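Local coordinates for protein exopolyphosphatase (Cytophaga hutchinsonii, PDB 3MDQ) that probably hydrolyses inorganic polyphosphate from the chain end, releasing orthophosphate, at residues Glu114-Gln123 against Ser142-Ile153. Sequence-based numbering, arbitrary orientation. Where two conformers were deposited one is given.
Sequences EAELIFRGVQ and SVEFIIGNKNEI. With SO4 (sulfate ion), chain D.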
loop_
_atom_site.group_PDB
_atom_site.type_symbol
_atom_site.label_atom_id
_atom_site.label_comp_id
_atom_site.label_asym_id
_atom_site.label_seq_id
_atom_site.Cartn_x
_atom_site.Cartn_y
_atom_site.Cartn_z
ATOM N N GLU A 114 -2.423 -3.555 -10.769
ATOM C CA GLU A 114 -2.027 -2.821 -9.557
ATOM C C GLU A 114 -0.561 -3.166 -9.166
ATOM O O GLU A 114 0.251 -2.278 -8.891
ATOM C CB GLU A 114 -2.979 -3.146 -8.389
ATOM C CG GLU A 114 -2.708 -2.401 -7.132
ATOM C CD GLU A 114 -3.691 -2.734 -6.008
ATOM O OE1 GLU A 114 -4.522 -3.651 -6.189
ATOM O OE2 GLU A 114 -3.607 -2.098 -4.905
ATOM N N ALA A 115 -0.243 -4.441 -9.192
ATOM C CA ALA A 115 1.110 -4.868 -8.887
ATOM C C ALA A 115 2.136 -4.273 -9.863
ATOM O O ALA A 115 3.212 -3.785 -9.461
ATOM C CB ALA A 115 1.184 -6.398 -8.878
ATOM N N GLU A 116 1.819 -4.315 -11.144
ATOM C CA GLU A 116 2.718 -3.743 -12.168
ATOM C C GLU A 116 2.972 -2.267 -11.916
ATOM O O GLU A 116 4.104 -1.760 -12.046
ATOM C CB GLU A 116 2.155 -3.976 -13.564
ATOM C CG GLU A 116 2.111 -5.427 -13.934
ATOM C CD GLU A 116 1.273 -5.702 -15.155
ATOM O OE1 GLU A 116 0.597 -4.804 -15.691
ATOM O OE2 GLU A 116 1.249 -6.881 -15.548
ATOM N N LEU A 117 1.899 -1.528 -11.632
ATOM C CA LEU A 117 2.013 -0.093 -11.462
ATOM C C LEU A 117 2.784 0.225 -10.190
ATOM O O LEU A 117 3.639 1.110 -10.191
ATOM C CB LEU A 117 0.626 0.554 -11.456
ATOM C CG LEU A 117 -0.149 0.504 -12.746
ATOM C CD1 LEU A 117 -1.621 0.837 -12.469
ATOM C CD2 LEU A 117 0.451 1.490 -13.785
ATOM N N ILE A 118 2.506 -0.488 -9.107
ATOM C CA ILE A 118 3.286 -0.328 -7.876
ATOM C C ILE A 118 4.780 -0.506 -8.184
ATOM O O ILE A 118 5.620 0.307 -7.750
ATOM C CB ILE A 118 2.855 -1.304 -6.789
ATOM C CG1 ILE A 118 1.469 -0.887 -6.268
ATOM C CG2 ILE A 118 3.905 -1.360 -5.659
ATOM C CD1 ILE A 118 0.722 -1.994 -5.522
ATOM N N PHE A 119 5.117 -1.566 -8.904
ATOM C CA PHE A 119 6.544 -1.829 -9.175
ATOM C C PHE A 119 7.197 -0.731 -10.010
ATOM O O PHE A 119 8.387 -0.419 -9.800
ATOM C CB PHE A 119 6.782 -3.201 -9.803
ATOM C CG PHE A 119 8.180 -3.726 -9.625
ATOM C CD1 PHE A 119 8.645 -4.118 -8.374
ATOM C CD2 PHE A 119 9.025 -3.821 -10.697
ATOM C CE1 PHE A 119 9.916 -4.635 -8.206
ATOM C CE2 PHE A 119 10.314 -4.377 -10.536
ATOM C CZ PHE A 119 10.737 -4.759 -9.324
ATOM N N ARG A 120 6.446 -0.104 -10.922
ATOM C CA ARG A 120 7.015 1.044 -11.643
ATOM C C ARG A 120 7.390 2.162 -10.672
ATOM O O ARG A 120 8.412 2.820 -10.871
ATOM C CB ARG A 120 6.040 1.569 -12.702
ATOM C CG ARG A 120 6.511 2.808 -13.413
ATOM C CD ARG A 120 7.715 2.501 -14.312
ATOM N NE ARG A 120 8.292 3.695 -14.938
ATOM C CZ ARG A 120 9.207 4.483 -14.392
ATOM N NH1 ARG A 120 9.666 4.288 -13.167
ATOM N NH2 ARG A 120 9.647 5.522 -15.095
ATOM N N GLY A 121 6.588 2.382 -9.638
ATOM C CA GLY A 121 6.946 3.365 -8.612
ATOM C C GLY A 121 8.180 2.955 -7.815
ATOM O O GLY A 121 9.098 3.768 -7.593
ATOM N N VAL A 122 8.235 1.686 -7.438
ATOM C CA VAL A 122 9.398 1.149 -6.712
ATOM C C VAL A 122 10.673 1.310 -7.526
ATOM O O VAL A 122 11.725 1.722 -6.975
ATOM C CB VAL A 122 9.151 -0.318 -6.313
ATOM C CG1 VAL A 122 10.439 -0.993 -5.749
ATOM C CG2 VAL A 122 8.006 -0.409 -5.297
ATOM N N GLN A 123 10.593 1.027 -8.824
ATOM C CA GLN A 123 11.747 1.165 -9.728
ATOM C C GLN A 123 12.263 2.614 -9.712
ATOM O O GLN A 123 13.479 2.851 -9.814
ATOM C CB GLN A 123 11.397 0.767 -11.163
ATOM C CG GLN A 123 11.284 -0.696 -11.354
ATOM C CD GLN A 123 10.751 -1.084 -12.726
ATOM O OE1 GLN A 123 9.876 -0.407 -13.267
ATOM N NE2 GLN A 123 11.228 -2.227 -13.260
ATOM N N SER A 142 -5.733 -5.643 -0.187
ATOM C CA SER A 142 -4.879 -6.635 -0.855
ATOM C C SER A 142 -3.403 -6.426 -0.569
ATOM O O SER A 142 -3.005 -5.419 -0.011
ATOM C CB SER A 142 -5.128 -6.590 -2.363
ATOM O OG SER A 142 -4.629 -5.388 -2.922
ATOM N N VAL A 143 -2.623 -7.470 -0.896
ATOM C CA VAL A 143 -1.186 -7.416 -0.836
ATOM C C VAL A 143 -0.647 -7.861 -2.206
ATOM O O VAL A 143 -1.013 -8.922 -2.733
ATOM C CB VAL A 143 -0.620 -8.335 0.259
ATOM C CG1 VAL A 143 0.923 -8.275 0.296
ATOM C CG2 VAL A 143 -1.245 -7.972 1.675
ATOM N N GLU A 144 0.183 -7.008 -2.795
ATOM C CA GLU A 144 0.809 -7.300 -4.088
ATOM C C GLU A 144 2.278 -7.672 -3.870
ATOM O O GLU A 144 2.964 -7.024 -3.083
ATOM C CB GLU A 144 0.743 -6.112 -5.042
ATOM C CG GLU A 144 -0.622 -5.833 -5.658
ATOM C CD GLU A 144 -1.626 -5.360 -4.665
ATOM O OE1 GLU A 144 -1.403 -4.317 -4.043
ATOM O OE2 GLU A 144 -2.677 -6.044 -4.510
ATOM N N PHE A 145 2.712 -8.695 -4.584
ATOM C CA PHE A 145 4.081 -9.131 -4.593
ATOM C C PHE A 145 4.596 -9.086 -6.012
ATOM O O PHE A 145 3.885 -9.523 -6.947
ATOM C CB PHE A 145 4.198 -10.547 -4.093
ATOM C CG PHE A 145 3.852 -10.732 -2.637
ATOM C CD1 PHE A 145 4.783 -10.494 -1.664
ATOM C CD2 PHE A 145 2.599 -11.181 -2.274
ATOM C CE1 PHE A 145 4.461 -10.664 -0.332
ATOM C CE2 PHE A 145 2.293 -11.376 -0.952
ATOM C CZ PHE A 145 3.212 -11.134 0.014
ATOM N N ILE A 146 5.797 -8.532 -6.194
ATOM C CA ILE A 146 6.419 -8.440 -7.500
ATOM C C ILE A 146 7.890 -8.862 -7.412
ATOM O O ILE A 146 8.607 -8.391 -6.498
ATOM C CB ILE A 146 6.371 -7.009 -8.088
ATOM C CG1 ILE A 146 4.977 -6.381 -7.996
ATOM C CG2 ILE A 146 6.898 -7.004 -9.544
ATOM C CD1 ILE A 146 4.787 -5.497 -6.800
ATOM N N ILE A 147 8.350 -9.733 -8.322
ATOM C CA ILE A 147 9.748 -10.083 -8.411
ATOM C C ILE A 147 10.311 -9.453 -9.667
ATOM O O ILE A 147 9.759 -9.661 -10.718
ATOM C CB ILE A 147 9.982 -11.585 -8.392
ATOM C CG1 ILE A 147 9.517 -12.199 -7.074
ATOM C CG2 ILE A 147 11.467 -11.928 -8.671
ATOM C CD1 ILE A 147 9.527 -13.716 -7.010
ATOM N N GLY A 148 11.356 -8.645 -9.524
ATOM C CA GLY A 148 11.944 -7.982 -10.673
ATOM C C GLY A 148 13.200 -7.234 -10.346
ATOM O O GLY A 148 13.828 -7.437 -9.298
ATOM N N ASN A 149 13.586 -6.343 -11.263
ATOM C CA ASN A 149 14.804 -5.523 -11.111
ATOM C C ASN A 149 14.583 -4.202 -11.781
ATOM O O ASN A 149 13.455 -3.822 -11.968
ATOM C CB ASN A 149 16.027 -6.284 -11.652
ATOM C CG ASN A 149 15.879 -6.654 -13.122
ATOM O OD1 ASN A 149 15.192 -5.994 -13.886
ATOM N ND2 ASN A 149 16.567 -7.716 -13.525
ATOM N N LYS A 150 15.646 -3.464 -12.121
ATOM C CA LYS A 150 15.486 -2.116 -12.610
ATOM C C LYS A 150 14.751 -2.032 -13.928
ATOM O O LYS A 150 14.183 -0.973 -14.251
ATOM C CB LYS A 150 16.844 -1.395 -12.760
ATOM C CG LYS A 150 17.723 -1.877 -13.892
ATOM C CD LYS A 150 18.956 -0.954 -13.995
ATOM C CE LYS A 150 19.863 -1.335 -15.156
ATOM N NZ LYS A 150 21.082 -0.471 -15.161
ATOM N N ASN A 151 14.821 -3.129 -14.693
ATOM C CA ASN A 151 14.313 -3.192 -16.078
ATOM C C ASN A 151 13.049 -4.041 -16.337
ATOM O O ASN A 151 12.321 -3.811 -17.316
ATOM C CB ASN A 151 15.418 -3.748 -16.976
ATOM C CG ASN A 151 16.638 -2.836 -17.055
ATOM O OD1 ASN A 151 17.751 -3.243 -16.715
ATOM N ND2 ASN A 151 16.435 -1.610 -17.499
ATOM N N GLU A 152 12.797 -5.029 -15.485
ATOM C CA GLU A 152 11.909 -6.123 -15.816
ATOM C C GLU A 152 11.074 -6.508 -14.605
ATOM O O GLU A 152 11.562 -6.464 -13.476
ATOM C CB GLU A 152 12.694 -7.397 -16.152
ATOM C CG GLU A 152 13.211 -7.657 -17.536
ATOM C CD GLU A 152 13.824 -9.091 -17.584
ATOM O OE1 GLU A 152 14.945 -9.279 -17.064
ATOM O OE2 GLU A 152 13.127 -10.004 -18.046
ATOM N N ILE A 153 9.859 -6.968 -14.884
ATOM C CA ILE A 153 9.067 -7.753 -13.943
ATOM C C ILE A 153 9.116 -9.197 -14.399
ATOM O O ILE A 153 8.687 -9.547 -15.512
ATOM C CB ILE A 153 7.615 -7.252 -13.846
ATOM C CG1 ILE A 153 7.608 -5.846 -13.217
ATOM C CG2 ILE A 153 6.770 -8.297 -13.095
ATOM C CD1 ILE A 153 6.239 -5.154 -13.248
HETATM S S SO4 D . -5.233 -1.292 -0.460
HETATM O O1 SO4 D . -5.298 -2.752 -0.217
HETATM O O2 SO4 D . -5.360 -0.526 0.821
HETATM O O3 SO4 D . -3.939 -0.989 -1.094
HETATM O O4 SO4 D . -6.290 -1.140 -1.448
HETATM O O HOH W 1 -5.631 -2.795 -3.360
HETATM O O HOH W 2 14.706 1.406 -12.723
#
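Phe119 lays one face of its ring against Ile146, whose CG2 methyl sits over the face 3.8 Å from the ring centroid, a CH-pi contact displaced toward the rim. The ring gets there because its CG stands anti to the backbone N (chi1 -158°), which carries it from helix 111-125 across to strand 143-148. Its far end meets the turn beyond the strand: CZ of Phe119 lies 3.6 Å from the carbonyl C of Gly148, and the O of Asn149 comes in at the ring edge. Glycine suits this position, since a CB on it would run into the ring and Glu152 O. Obliquely to the ring, Ile153 brings CG1 within 3.5 Å of Phe119 CD2. Without the ring, as with an alanine here, Ile146 CG2 and Ile153 CG1 would probably face a gap between helix and hairpin.

The example illustrates a helix packed on a sheet in the actin-like ATPase fold: segment 114-123 crosses strand 143-148 at -62°, and that strand turns back through Asn149-Glu152 into strand 153-159. The turn is held from the helix by Gln123, whose NE2 donates to Asn149 O at 3.0 Å, nearly straight and with each partner in the other's plane, while Asn149 OD1 closes an Asx turn on Asn151 N.

At the opposite end the packing becomes polar. The carboxylates of Glu114 and Glu144 stack with planes 25° apart, OE2 of Glu114 only 3.2 Å from OE1 of Glu144. Glu114 OE1 is salt-bridged to Arg86, and Glu144 OE2 is also hydrogen-bonded to Ser158. Ser142 OG donates to the syn lone pair of Glu144 OE2, and one water links Glu114, Ser142 and a sulfate. Backbone N atoms of Ser142, Gly140 and Gly141 and Thr13 OG1 bind this ion, probably from the crystallisation liquor, consistent with a phosphate-binding position.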